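Local coordinates for vinylacetyl-CoA Delta-isomerase (Nitrosopumilus maritimus SCM1, PDB 6VJR), which probably dehydrates 4-hydroxybutyryl-CoA and isomerises vinylacetyl-CoA, using FAD and a [4Fe-4S] cluster, as an oxygen-tolerant archaeal enzyme, at residues T286-R291 with V354-D359; I341-Q346 with M360-C365; D31-R36 with R236-G241; S38-A43 with N247-G252. All blocks are in the same frame, centred on the assembly; numbering follows the deposited sequence.

Interaction 1 of 4, residues T286-R291 with V354-D359; sequences TCYHRR and VYLNDD. With FE (Fe (III) ion), chain I.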
loop_
_atom_site.group_PDB
_atom_site.type_symbol
_atom_site.label_atom_id
_atom_site.label_comp_id
_atom_site.label_asym_id
_atom_site.label_seq_id
_atom_site.Cartn_x
_atom_site.Cartn_y
_atom_site.Cartn_z
ATOM N N THR A 286 -21.853 13.609 11.225
ATOM C CA THR A 286 -20.731 12.875 10.664
ATOM C C THR A 286 -19.417 13.645 10.777
ATOM O O THR A 286 -18.359 13.026 10.925
ATOM C CB THR A 286 -20.973 12.352 9.245
ATOM O OG1 THR A 286 -21.200 13.432 8.337
ATOM C CG2 THR A 286 -22.103 11.340 9.223
ATOM N N CYS A 287 -19.450 14.963 10.671
ATOM C CA CYS A 287 -18.257 15.769 10.863
ATOM C C CYS A 287 -17.648 15.467 12.234
ATOM O O CYS A 287 -16.451 15.204 12.333
ATOM C CB CYS A 287 -18.636 17.239 10.750
ATOM S SG CYS A 287 -17.254 18.386 10.923
ATOM N N TYR A 288 -18.445 15.578 13.306
ATOM C CA TYR A 288 -17.927 15.243 14.617
ATOM C C TYR A 288 -17.475 13.793 14.683
ATOM O O TYR A 288 -16.385 13.461 15.197
ATOM C CB TYR A 288 -18.968 15.479 15.703
ATOM C CG TYR A 288 -19.301 16.933 16.032
ATOM C CD1 TYR A 288 -18.386 17.785 16.618
ATOM C CD2 TYR A 288 -20.525 17.470 15.659
ATOM C CE1 TYR A 288 -18.710 19.089 16.901
ATOM C CE2 TYR A 288 -20.870 18.770 15.962
ATOM C CZ TYR A 288 -19.931 19.614 16.511
ATOM O OH TYR A 288 -20.265 20.913 16.812
ATOM N N HIS A 289 -18.383 12.907 14.281
ATOM C CA HIS A 289 -18.175 11.502 14.576
ATOM C C HIS A 289 -16.984 10.916 13.804
ATOM O O HIS A 289 -16.278 10.060 14.350
ATOM C CB HIS A 289 -19.440 10.685 14.399
ATOM C CG HIS A 289 -19.378 9.406 15.162
ATOM N ND1 HIS A 289 -19.257 9.325 16.531
ATOM C CD2 HIS A 289 -19.340 8.136 14.712
ATOM C CE1 HIS A 289 -19.147 8.021 16.859
ATOM N NE2 HIS A 289 -19.200 7.282 15.760
ATOM N N ARG A 290 -16.723 11.418 12.598
ATOM C CA ARG A 290 -15.617 10.932 11.772
ATOM C C ARG A 290 -14.266 11.207 12.435
ATOM O O ARG A 290 -13.302 10.521 12.159
ATOM C CB ARG A 290 -15.731 11.486 10.353
ATOM C CG ARG A 290 -16.773 10.696 9.576
ATOM C CD ARG A 290 -17.040 11.169 8.191
ATOM N NE ARG A 290 -18.121 10.390 7.592
ATOM C CZ ARG A 290 -18.876 10.812 6.594
ATOM N NH1 ARG A 290 -18.523 11.861 5.892
ATOM N NH2 ARG A 290 -20.003 10.206 6.337
ATOM N N ARG A 291 -14.177 12.155 13.382
ATOM C CA ARG A 291 -12.936 12.284 14.134
ATOM C C ARG A 291 -13.032 11.866 15.609
ATOM O O ARG A 291 -12.016 11.899 16.321
ATOM C CB ARG A 291 -12.229 13.612 13.955
ATOM C CG ARG A 291 -12.987 14.874 14.227
ATOM C CD ARG A 291 -13.009 15.338 15.701
ATOM N NE ARG A 291 -14.111 14.759 16.462
ATOM C CZ ARG A 291 -14.559 15.248 17.646
ATOM N NH1 ARG A 291 -13.909 16.225 18.306
ATOM N NH2 ARG A 291 -15.639 14.720 18.180
ATOM N N VAL A 354 -21.942 26.605 19.615
ATOM C CA VAL A 354 -21.168 25.372 19.642
ATOM C C VAL A 354 -20.024 25.467 18.625
ATOM O O VAL A 354 -20.164 26.085 17.585
ATOM C CB VAL A 354 -22.035 24.113 19.393
ATOM C CG1 VAL A 354 -22.616 24.078 17.988
ATOM C CG2 VAL A 354 -21.304 22.821 19.680
ATOM N N TYR A 355 -18.895 24.832 18.933
ATOM C CA TYR A 355 -17.776 24.671 18.011
ATOM C C TYR A 355 -17.942 23.374 17.212
ATOM O O TYR A 355 -18.329 22.330 17.765
ATOM C CB TYR A 355 -16.426 24.704 18.737
ATOM C CG TYR A 355 -15.926 26.119 18.949
ATOM C CD1 TYR A 355 -16.646 27.032 19.712
ATOM C CD2 TYR A 355 -14.758 26.564 18.340
ATOM C CE1 TYR A 355 -16.222 28.345 19.831
ATOM C CE2 TYR A 355 -14.329 27.867 18.453
ATOM C CZ TYR A 355 -15.068 28.761 19.202
ATOM O OH TYR A 355 -14.673 30.055 19.350
ATOM N N LEU A 356 -17.679 23.470 15.912
ATOM C CA LEU A 356 -17.640 22.333 14.989
ATOM C C LEU A 356 -16.209 22.130 14.513
ATOM O O LEU A 356 -15.539 23.066 14.087
ATOM C CB LEU A 356 -18.587 22.660 13.831
ATOM C CG LEU A 356 -18.700 21.599 12.731
ATOM C CD1 LEU A 356 -19.400 20.360 13.268
ATOM C CD2 LEU A 356 -19.424 22.119 11.541
ATOM N N ASN A 357 -15.731 20.889 14.556
ATOM C CA ASN A 357 -14.413 20.556 14.073
ATOM C C ASN A 357 -14.351 20.692 12.546
ATOM O O ASN A 357 -15.355 20.796 11.846
ATOM C CB ASN A 357 -14.056 19.130 14.488
ATOM C CG ASN A 357 -15.074 18.158 13.962
ATOM O OD1 ASN A 357 -16.247 18.165 14.344
ATOM N ND2 ASN A 357 -14.638 17.313 13.056
ATOM N N ASP A 358 -13.116 20.738 12.028
ATOM C CA ASP A 358 -12.837 20.870 10.612
ATOM C C ASP A 358 -13.313 19.647 9.851
ATOM O O ASP A 358 -12.788 18.550 10.020
ATOM C CB ASP A 358 -11.357 21.081 10.340
ATOM C CG ASP A 358 -11.066 21.442 8.895
ATOM O OD1 ASP A 358 -11.334 20.592 8.020
ATOM O OD2 ASP A 358 -10.605 22.594 8.648
ATOM N N ASP A 359 -14.298 19.856 8.981
ATOM C CA ASP A 359 -14.932 18.743 8.275
ATOM C C ASP A 359 -13.954 17.989 7.365
ATOM O O ASP A 359 -13.947 16.761 7.361
ATOM C CB ASP A 359 -16.117 19.248 7.480
ATOM C CG ASP A 359 -16.987 18.137 6.926
ATOM O OD1 ASP A 359 -16.492 17.442 6.006
ATOM O OD2 ASP A 359 -18.105 17.997 7.439
HETATM FE FE FE I . -18.833 5.090 15.266
HETATM O O HOH W 1 -19.258 15.326 7.181
#
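Cys-287 points toward 354-359 from helix 278-292, and the ring end of Tyr-288 reaches it. The side-chain amide of Asn-357 donates from ND2 to Cys-287 O at 2.9 Å. The bond is nearly straight (165°) and lies in the amide plane, but it reaches the carbonyl from above the carbonyl plane. Tyr-288 OH donates to Tyr-355 O at 2.6 Å, with that oxygen at the ring edge. Leu-356 CD1 lies over one ring face, 3.7 Å from the centroid of Tyr-288, as a CH-pi contact offset toward the rim. Leu-356 CD1 also touches Cys-287 SG at 3.7 Å. Cys-287 SG, with chi1 near -179°, lies against Asn-357 O and Asp-359 CA. Water 1 donates to both Thr-286 OG1 and Asp-359 OD2.

Further out, Arg-291 NE turns back to Tyr-288 O at 2.9 Å, on a lone pair. Its NH1 is held by Gln-83. Asp-359 OD1 accepts from Gln-363. His-289 NE2 binds iron at 2.3 Å, and its ND1 is hydrogen-bonded with Asp-105. Glu-443 also binds this iron. The contact thus packs 354-359 on helix 278-292, which supplies the iron ligand His-289, with the ligand Tyr-293 just after its end, at the iron site next to the [4Fe-4S] cluster.

Interaction 2 of 4, residues I341-Q346 with M360-C365; sequences IASSHQ and MLAQVC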
loop_
_atom_site.group_PDB
_atom_site.type_symbol
_atom_site.label_atom_id
_atom_site.label_comp_id
_atom_site.label_asym_id
_atom_site.label_seq_id
_atom_site.Cartn_x
_atom_site.Cartn_y
_atom_site.Cartn_z
ATOM N N ILE A 341 -7.037 14.991 15.929
ATOM C CA ILE A 341 -6.780 16.144 16.789
ATOM C C ILE A 341 -6.549 17.430 15.974
ATOM O O ILE A 341 -6.974 18.509 16.400
ATOM C CB ILE A 341 -5.684 15.932 17.845
ATOM C CG1 ILE A 341 -4.290 15.767 17.305
ATOM C CG2 ILE A 341 -6.084 14.856 18.851
ATOM C CD1 ILE A 341 -3.252 16.096 18.373
ATOM N N ALA A 342 -6.049 17.304 14.743
ATOM C CA ALA A 342 -5.926 18.449 13.857
ATOM C C ALA A 342 -7.328 18.985 13.526
ATOM O O ALA A 342 -7.557 20.172 13.520
ATOM C CB ALA A 342 -5.203 18.060 12.574
ATOM N N SER A 343 -8.270 18.093 13.227
ATOM C CA SER A 343 -9.645 18.466 12.943
ATOM C C SER A 343 -10.212 19.267 14.110
ATOM O O SER A 343 -10.837 20.316 13.931
ATOM C CB SER A 343 -10.490 17.258 12.627
ATOM O OG SER A 343 -11.842 17.634 12.342
ATOM N N SER A 344 -10.018 18.740 15.318
ATOM C CA SER A 344 -10.555 19.374 16.518
ATOM C C SER A 344 -9.882 20.714 16.767
ATOM O O SER A 344 -10.569 21.711 17.066
ATOM C CB SER A 344 -10.400 18.434 17.648
ATOM O OG SER A 344 -11.192 17.271 17.569
ATOM N N HIS A 345 -8.552 20.765 16.674
ATOM C CA HIS A 345 -7.794 22.001 16.863
ATOM C C HIS A 345 -8.222 23.105 15.908
ATOM O O HIS A 345 -8.157 24.265 16.293
ATOM C CB HIS A 345 -6.279 21.781 16.721
ATOM C CG HIS A 345 -5.578 21.357 17.974
ATOM N ND1 HIS A 345 -5.451 22.199 19.054
ATOM C CD2 HIS A 345 -4.977 20.219 18.313
ATOM C CE1 HIS A 345 -4.729 21.587 19.998
ATOM N NE2 HIS A 345 -4.420 20.383 19.550
ATOM N N GLN A 346 -8.651 22.719 14.687
ATOM C CA GLN A 346 -9.053 23.636 13.620
ATOM C C GLN A 346 -10.554 23.962 13.679
ATOM O O GLN A 346 -11.088 24.550 12.727
ATOM C CB GLN A 346 -8.614 23.037 12.282
ATOM C CG GLN A 346 -7.105 23.109 12.120
ATOM C CD GLN A 346 -6.545 24.514 12.026
ATOM O OE1 GLN A 346 -5.710 24.954 12.830
ATOM N NE2 GLN A 346 -6.972 25.225 10.986
ATOM N N MET A 360 -13.160 18.705 6.595
ATOM C CA MET A 360 -12.225 18.080 5.686
ATOM C C MET A 360 -11.284 17.165 6.457
ATOM O O MET A 360 -11.102 16.016 6.087
ATOM C CB MET A 360 -11.432 19.104 4.865
ATOM C CG MET A 360 -10.347 18.463 4.054
ATOM S SD MET A 360 -10.880 17.466 2.670
ATOM C CE MET A 360 -10.789 18.682 1.343
ATOM N N LEU A 361 -10.713 17.670 7.539
ATOM C CA LEU A 361 -9.770 16.860 8.288
ATOM C C LEU A 361 -10.428 15.682 9.013
ATOM O O LEU A 361 -9.778 14.658 9.205
ATOM C CB LEU A 361 -8.959 17.734 9.215
ATOM C CG LEU A 361 -8.099 18.789 8.531
ATOM C CD1 LEU A 361 -7.492 19.739 9.523
ATOM C CD2 LEU A 361 -6.995 18.065 7.780
ATOM N N ALA A 362 -11.710 15.827 9.397
ATOM C CA ALA A 362 -12.467 14.697 9.909
ATOM C C ALA A 362 -12.559 13.603 8.840
ATOM O O ALA A 362 -12.496 12.430 9.173
ATOM C CB ALA A 362 -13.825 15.100 10.369
ATOM N N GLN A 363 -12.789 13.967 7.576
ATOM C CA GLN A 363 -12.893 12.952 6.517
ATOM C C GLN A 363 -11.599 12.175 6.433
ATOM O O GLN A 363 -11.588 10.959 6.223
ATOM C CB GLN A 363 -13.224 13.574 5.168
ATOM C CG GLN A 363 -14.419 14.502 5.145
ATOM C CD GLN A 363 -15.640 13.884 5.745
ATOM O OE1 GLN A 363 -15.952 12.698 5.505
ATOM N NE2 GLN A 363 -16.362 14.704 6.502
ATOM N N VAL A 364 -10.492 12.896 6.519
ATOM C CA VAL A 364 -9.177 12.281 6.440
ATOM C C VAL A 364 -8.921 11.326 7.609
ATOM O O VAL A 364 -8.381 10.248 7.447
ATOM C CB VAL A 364 -8.143 13.424 6.357
ATOM C CG1 VAL A 364 -6.744 12.850 6.501
ATOM C CG2 VAL A 364 -8.298 14.247 5.082
ATOM N N CYS A 365 -9.301 11.730 8.826
ATOM C CA CYS A 365 -9.191 10.871 9.989
ATOM C C CYS A 365 -9.937 9.558 9.726
ATOM O O CYS A 365 -9.389 8.457 9.778
ATOM C CB CYS A 365 -9.718 11.573 11.221
ATOM S SG CYS A 365 -9.659 10.547 12.715
#
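Ser-343 and Leu-361 mark the closest backbone approach between two nearly antiparallel helices, with segment axes 8.2 Å apart and an angle of 166° between their directions. Ser-343 CB and Leu-361 CB meet at 3.8 Å. Leu-361 carries most of the apolar contact. Its CG stands anti to the carbonyl carbon (chi1 -62°), which sends CD1 along the end of helix 320-345. There Leu-361 CD1 lies 4.0 Å from Ala-342 O and 4.2 Å from Ala-342 CB. Gln-346 CG adds a looser touch on Leu-361 CD1, at 4.3 Å. Ser-343 OG packs against Ala-362 CB at 3.8 Å.

No hydrogen bond joins the two segments. The hydroxyl OG of Ser-343 lies 3.5 Å from Ala-362 N, but the angle is too poor for a bond. This buried hydroxyl is instead hydrogen-bonded with Asp-358 O and Asn-357 ND2, just before helix 359-369. Asp-358 OD1 accepts from Leu-361 N and caps that helix. The polar grip is therefore at the turn, while the helix faces meet by packing without a hydrogen bond.

Around the pair, Ala-362 also packs on Arg-290 and Arg-291 of helix 278-292. Gln-346 OE1 bonds to His-345 of the second subunit, and the two His-345 rings stack between subunits. The two helices form an antiparallel helical hairpin, whose connection holds the small sheet of 348-349 and 355-356. It belongs to the helical C-terminal part of this acyl-CoA dehydrogenase-related family and helps build the subunit interface.

Interaction 3 of 4, residues D31-R36 with R236-G241; sequences DHPMIR and RSMEEG. With NA (sodium ion), chain K; NA (sodium ion), chain L.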
loop_
_atom_site.group_PDB
_atom_site.type_symbol
_atom_site.label_atom_id
_atom_site.label_comp_id
_atom_site.label_asym_id
_atom_site.label_seq_id
_atom_site.Cartn_x
_atom_site.Cartn_y
_atom_site.Cartn_z
ATOM N N ASP A 31 -27.474 -8.608 34.064
ATOM C CA ASP A 31 -27.036 -9.899 34.551
ATOM C C ASP A 31 -26.752 -10.896 33.430
ATOM O O ASP A 31 -26.460 -12.058 33.711
ATOM C CB ASP A 31 -28.103 -10.434 35.480
ATOM C CG ASP A 31 -28.242 -9.691 36.797
ATOM O OD1 ASP A 31 -27.284 -9.014 37.202
ATOM O OD2 ASP A 31 -29.330 -9.791 37.383
ATOM N N HIS A 32 -26.858 -10.483 32.175
ATOM C CA HIS A 32 -26.626 -11.409 31.076
ATOM C C HIS A 32 -25.146 -11.354 30.728
ATOM O O HIS A 32 -24.630 -10.291 30.380
ATOM C CB HIS A 32 -27.474 -11.064 29.862
ATOM C CG HIS A 32 -27.482 -12.112 28.803
ATOM N ND1 HIS A 32 -26.367 -12.550 28.141
ATOM C CD2 HIS A 32 -28.525 -12.831 28.350
ATOM C CE1 HIS A 32 -26.748 -13.487 27.274
ATOM N NE2 HIS A 32 -28.067 -13.666 27.388
ATOM N N PRO A 33 -24.402 -12.481 30.776
ATOM C CA PRO A 33 -22.960 -12.433 30.541
ATOM C C PRO A 33 -22.514 -11.948 29.163
ATOM O O PRO A 33 -21.386 -11.504 28.999
ATOM C CB PRO A 33 -22.487 -13.868 30.718
ATOM C CG PRO A 33 -23.691 -14.695 31.005
ATOM C CD PRO A 33 -24.903 -13.824 31.096
ATOM N N MET A 34 -23.392 -11.996 28.163
ATOM C CA MET A 34 -23.012 -11.492 26.856
ATOM C C MET A 34 -23.108 -9.976 26.789
ATOM O O MET A 34 -22.405 -9.345 25.986
ATOM C CB MET A 34 -23.870 -12.116 25.754
ATOM C CG MET A 34 -23.427 -11.765 24.362
ATOM S SD MET A 34 -24.232 -12.759 23.104
ATOM C CE MET A 34 -24.431 -11.567 21.757
ATOM N N ILE A 35 -23.940 -9.401 27.651
ATOM C CA ILE A 35 -24.259 -7.981 27.627
ATOM C C ILE A 35 -23.445 -7.225 28.676
ATOM O O ILE A 35 -23.069 -6.064 28.470
ATOM C CB ILE A 35 -25.767 -7.781 27.804
ATOM C CG1 ILE A 35 -26.570 -8.576 26.756
ATOM C CG2 ILE A 35 -26.136 -6.291 27.813
ATOM C CD1 ILE A 35 -28.078 -8.433 26.902
ATOM N N ARG A 36 -23.141 -7.871 29.801
ATOM C CA ARG A 36 -22.517 -7.171 30.903
ATOM C C ARG A 36 -21.196 -6.513 30.479
ATOM O O ARG A 36 -20.896 -5.411 30.911
ATOM C CB ARG A 36 -22.336 -8.049 32.139
ATOM C CG ARG A 36 -21.634 -7.364 33.307
ATOM C CD ARG A 36 -22.333 -6.092 33.705
ATOM N NE ARG A 36 -21.782 -5.620 34.975
ATOM C CZ ARG A 36 -22.229 -5.929 36.180
ATOM N NH1 ARG A 36 -23.274 -6.712 36.315
ATOM N NH2 ARG A 36 -21.592 -5.503 37.245
ATOM N N ARG A 236 -18.538 -16.876 23.702
ATOM C CA ARG A 236 -17.496 -17.193 24.652
ATOM C C ARG A 236 -17.783 -16.530 25.995
ATOM O O ARG A 236 -17.353 -17.026 27.057
ATOM C CB ARG A 236 -16.124 -16.766 24.152
ATOM C CG ARG A 236 -15.701 -17.621 22.966
ATOM C CD ARG A 236 -14.291 -17.385 22.592
ATOM N NE ARG A 236 -13.863 -18.073 21.373
ATOM C CZ ARG A 236 -12.642 -18.061 20.889
ATOM N NH1 ARG A 236 -11.688 -17.468 21.544
ATOM N NH2 ARG A 236 -12.343 -18.661 19.722
ATOM N N SER A 237 -18.424 -15.368 25.932
ATOM C CA SER A 237 -18.796 -14.630 27.124
ATOM C C SER A 237 -19.668 -15.470 28.056
ATOM O O SER A 237 -19.633 -15.258 29.258
ATOM C CB SER A 237 -19.518 -13.348 26.763
ATOM O OG SER A 237 -20.762 -13.625 26.128
ATOM N N MET A 238 -20.498 -16.342 27.482
ATOM C CA MET A 238 -21.467 -17.143 28.201
ATOM C C MET A 238 -20.877 -18.458 28.706
ATOM O O MET A 238 -21.562 -19.182 29.422
ATOM C CB MET A 238 -22.676 -17.419 27.301
ATOM C CG MET A 238 -23.364 -16.123 26.922
ATOM S SD MET A 238 -24.512 -16.208 25.539
ATOM C CE MET A 238 -25.746 -17.352 26.169
ATOM N N GLU A 239 -19.655 -18.785 28.281
ATOM C CA GLU A 239 -18.956 -19.971 28.746
ATOM C C GLU A 239 -18.262 -19.638 30.061
ATOM O O GLU A 239 -17.813 -18.518 30.257
ATOM C CB GLU A 239 -17.845 -20.426 27.794
ATOM C CG GLU A 239 -18.246 -20.662 26.339
ATOM C CD GLU A 239 -17.032 -20.725 25.394
ATOM O OE1 GLU A 239 -17.290 -20.858 24.152
ATOM O OE2 GLU A 239 -15.831 -20.641 25.891
ATOM N N GLU A 240 -18.181 -20.625 30.945
ATOM C CA GLU A 240 -17.394 -20.490 32.151
ATOM C C GLU A 240 -15.941 -20.344 31.724
ATOM O O GLU A 240 -15.485 -20.903 30.710
ATOM C CB GLU A 240 -17.534 -21.684 33.097
ATOM C CG GLU A 240 -18.969 -21.873 33.558
ATOM C CD GLU A 240 -19.282 -21.263 34.913
ATOM O OE1 GLU A 240 -19.004 -20.056 35.088
ATOM O OE2 GLU A 240 -19.784 -22.009 35.796
ATOM N N GLY A 241 -15.250 -19.529 32.483
ATOM C CA GLY A 241 -13.859 -19.220 32.245
ATOM C C GLY A 241 -13.757 -17.905 31.484
ATOM O O GLY A 241 -14.597 -17.600 30.634
HETATM NA NA NA K . -15.966 -17.131 28.928
HETATM NA NA NA L . -18.623 -14.376 31.248
HETATM O O HOH W 2 -19.147 -12.030 30.539
HETATM O O HOH W 3 -14.841 -19.223 28.053
HETATM O O HOH W 4 -16.595 -15.274 30.216
HETATM O O HOH W 5 -17.054 -13.187 32.977
HETATM O O HOH W 6 -19.802 -14.121 32.887
#
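The imidazole of His-32 meets Met-238 at its edge. Met-238 SD lies near the ring plane, 3.9 Å from His-32 CE1, in a sulfur-aromatic contact 78° off the ring normal. At the same ring's edge, His-32 ND1 accepts from Met-34 N at 3.0 Å, only 2° out of the ring plane. This bond probably limits the rotation of the ring. Neither partner lies over a face.

Met-238 bends at chi3 (62°). Met-238 SD also touches Met-34 CB at 4.1 Å. Met-238 CG packs on Pro-33 CG at 4.3 Å. Ser-237 fits against the backbone of 33-34, with Ser-237 CB 3.4 Å from Pro-33 O. In one of its two conformers, Ser-237 OG lies beside Met-34 CA and is hydrogen-bonded with Asp-234 O. No direct hydrogen bond crosses between the segments.

The polar link runs through water and sodium. Water 2 donates to Pro-33 O. The same water is a ligand of the chain L sodium, as is Ser-237 O at 2.4 Å. Water 4 bridges this ion to the chain K sodium. That second ion is bound by the carbonyls of Arg-236, Glu-239 and Gly-241, with Asp-245 OD1 and waters 3 and 4. Glu-239 also forms a salt bridge to Arg-230 of the third subunit. The protein ligands in these segments are all carbonyl oxygens. This chemistry is consistent with sodium helping to hold the shape of 236-241, while carbon, sulfur and one bridging water join it to 31-36.

Interaction 4 of 4, residues S38-A43 with N247-G252; sequences SINAVA and NAKFGG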
loop_
_atom_site.group_PDB
_atom_site.type_symbol
_atom_site.label_atom_id
_atom_site.label_comp_id
_atom_site.label_asym_id
_atom_site.label_seq_id
_atom_site.Cartn_x
_atom_site.Cartn_y
_atom_site.Cartn_z
ATOM N N SER A 38 -20.356 -4.901 27.823
ATOM C CA SER A 38 -20.648 -3.594 27.249
ATOM C C SER A 38 -21.087 -2.575 28.309
ATOM O O SER A 38 -20.765 -1.385 28.221
ATOM C CB SER A 38 -21.666 -3.707 26.143
ATOM O OG SER A 38 -22.971 -4.092 26.548
ATOM N N ILE A 39 -21.836 -3.040 29.286
ATOM C CA ILE A 39 -22.229 -2.211 30.428
ATOM C C ILE A 39 -21.001 -1.718 31.181
ATOM O O ILE A 39 -20.933 -0.571 31.615
ATOM C CB ILE A 39 -23.261 -2.967 31.272
ATOM C CG1 ILE A 39 -24.584 -3.020 30.473
ATOM C CG2 ILE A 39 -23.440 -2.361 32.642
ATOM C CD1 ILE A 39 -25.581 -4.007 30.999
ATOM N N ASN A 40 -20.085 -2.627 31.443
ATOM C CA ASN A 40 -18.851 -2.302 32.142
ATOM C C ASN A 40 -18.090 -1.196 31.423
ATOM O O ASN A 40 -17.476 -0.349 32.073
ATOM C CB ASN A 40 -17.977 -3.536 32.274
ATOM C CG ASN A 40 -18.499 -4.565 33.246
ATOM O OD1 ASN A 40 -19.313 -4.274 34.126
ATOM N ND2 ASN A 40 -18.005 -5.779 33.137
ATOM N N ALA A 41 -18.053 -1.263 30.096
ATOM C CA ALA A 41 -17.381 -0.240 29.305
ATOM C C ALA A 41 -18.040 1.109 29.544
ATOM O O ALA A 41 -17.347 2.099 29.749
ATOM C CB ALA A 41 -17.358 -0.630 27.846
ATOM N N VAL A 42 -19.374 1.178 29.455
ATOM C CA VAL A 42 -20.022 2.447 29.734
ATOM C C VAL A 42 -19.773 2.891 31.174
ATOM O O VAL A 42 -19.566 4.089 31.418
ATOM C CB VAL A 42 -21.518 2.405 29.407
ATOM C CG1 VAL A 42 -22.155 3.742 29.695
ATOM C CG2 VAL A 42 -21.747 1.985 27.961
ATOM N N ALA A 43 -19.773 1.955 32.135
ATOM C CA ALA A 43 -19.554 2.347 33.525
ATOM C C ALA A 43 -18.206 3.054 33.668
ATOM O O ALA A 43 -18.037 3.915 34.501
ATOM C CB ALA A 43 -19.621 1.147 34.425
ATOM N N ASN A 247 -10.554 -10.254 26.153
ATOM C CA ASN A 247 -10.893 -9.138 27.014
ATOM C C ASN A 247 -12.216 -9.483 27.679
ATOM O O ASN A 247 -13.300 -9.322 27.101
ATOM C CB ASN A 247 -11.016 -7.892 26.158
ATOM C CG ASN A 247 -11.339 -6.626 26.914
ATOM O OD1 ASN A 247 -11.800 -6.648 28.069
ATOM N ND2 ASN A 247 -11.066 -5.505 26.250
ATOM N N ALA A 248 -12.130 -10.004 28.908
ATOM C CA ALA A 248 -13.336 -10.533 29.528
ATOM C C ALA A 248 -14.196 -9.429 30.160
ATOM O O ALA A 248 -15.411 -9.617 30.326
ATOM C CB ALA A 248 -12.978 -11.551 30.548
ATOM N N LYS A 249 -13.581 -8.305 30.507
ATOM C CA LYS A 249 -14.343 -7.315 31.253
ATOM C C LYS A 249 -15.145 -6.357 30.376
ATOM O O LYS A 249 -16.173 -5.842 30.829
ATOM C CB LYS A 249 -13.442 -6.477 32.153
ATOM C CG LYS A 249 -14.180 -5.499 33.055
ATOM C CD LYS A 249 -13.295 -4.872 34.120
ATOM C CE LYS A 249 -14.108 -3.992 34.997
ATOM N NZ LYS A 249 -13.228 -3.314 35.958
ATOM N N PHE A 250 -14.691 -6.138 29.132
ATOM C CA PHE A 250 -15.236 -5.080 28.300
ATOM C C PHE A 250 -15.557 -5.590 26.906
ATOM O O PHE A 250 -14.798 -6.346 26.339
ATOM C CB PHE A 250 -14.250 -3.914 28.203
ATOM C CG PHE A 250 -13.840 -3.338 29.540
ATOM C CD1 PHE A 250 -14.752 -2.611 30.276
ATOM C CD2 PHE A 250 -12.537 -3.464 29.998
ATOM C CE1 PHE A 250 -14.374 -2.019 31.470
ATOM C CE2 PHE A 250 -12.169 -2.878 31.181
ATOM C CZ PHE A 250 -13.068 -2.123 31.900
ATOM N N GLY A 251 -16.616 -5.029 26.351
ATOM C CA GLY A 251 -17.042 -5.280 24.980
ATOM C C GLY A 251 -18.001 -4.194 24.509
ATOM O O GLY A 251 -18.358 -3.254 25.256
ATOM N N GLY A 252 -18.479 -4.380 23.286
ATOM C CA GLY A 252 -19.437 -3.459 22.692
ATOM C C GLY A 252 -20.807 -4.110 22.552
ATOM O O GLY A 252 -21.028 -5.248 22.964
HETATM O O HOH W 7 -21.168 -6.957 25.828
#
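Asn-40 ND2 donates to Lys-249 O at 2.9 Å, the one direct hydrogen bond across this contact. It is nearly straight (163°), lies in both the amide and carbonyl planes, and uses a carbonyl lone pair. Asn-40 CG stands anti to its carbonyl carbon (chi1 -71°), which swings the amide out from the helix toward the loop. The other end of the amide, OD1, accepts from Arg-36 NE, so both ends are held and the flip of the group is set.

Phe-250 brings its ring edge to the helix backbone. Phe-250 CD1 is 3.6 Å from Ala-41 N and Phe-250 CE1 is 3.6 Å from Asn-40 O, both near the ring plane. Lys-249 CG covers one ring face from within the loop. Leu-474 of the second subunit also packs on Phe-250.

Ser-38 CA makes a CA-H...O contact with Gly-251 O at 3.1 Å. Ala-41 CB touches Gly-251 O at 3.8 Å. Water 7 accepts from Ser-38 N at 3.0 Å. Ser-38 OG is hydrogen-bonded with Ile-35 O and Asn-192.

The loop is shaped by Asn-247 OD1, which accepts from Phe-250 N in an Asx motif. Gly-252 lies near Cys-97, a cluster ligand. The contact therefore fixes an irregular loop to the first turns of helix 36-51 through one nearly straight hydrogen bond from the Asn-40 amide, the edge of Phe-250 and close backbone packing.

How the interactions relate
Interactions 3 and 4 come first along the chain, and their segments alternate: 31-36, 38-43, 236-241, then 247-252. Both lie in the N-terminal part. They tie the start of helix 36-51 and the loop before it to the long connection between strands 224-228 and 254-259, with centres about 11 Å apart. Interactions 1 and 2 follow in the C-terminal part and also alternate. Their centres are about 8 Å apart, and Arg-290 meets Gln-363 between them. The two pairs have centres about 26 to 38 Å apart. Interaction 1 holds the iron ligand His-289 and interaction 4 passes near Cys-97, so they approach the cofactor region from opposite sides of the chain's centre. Interactions 2 and 4 both reach the second subunit.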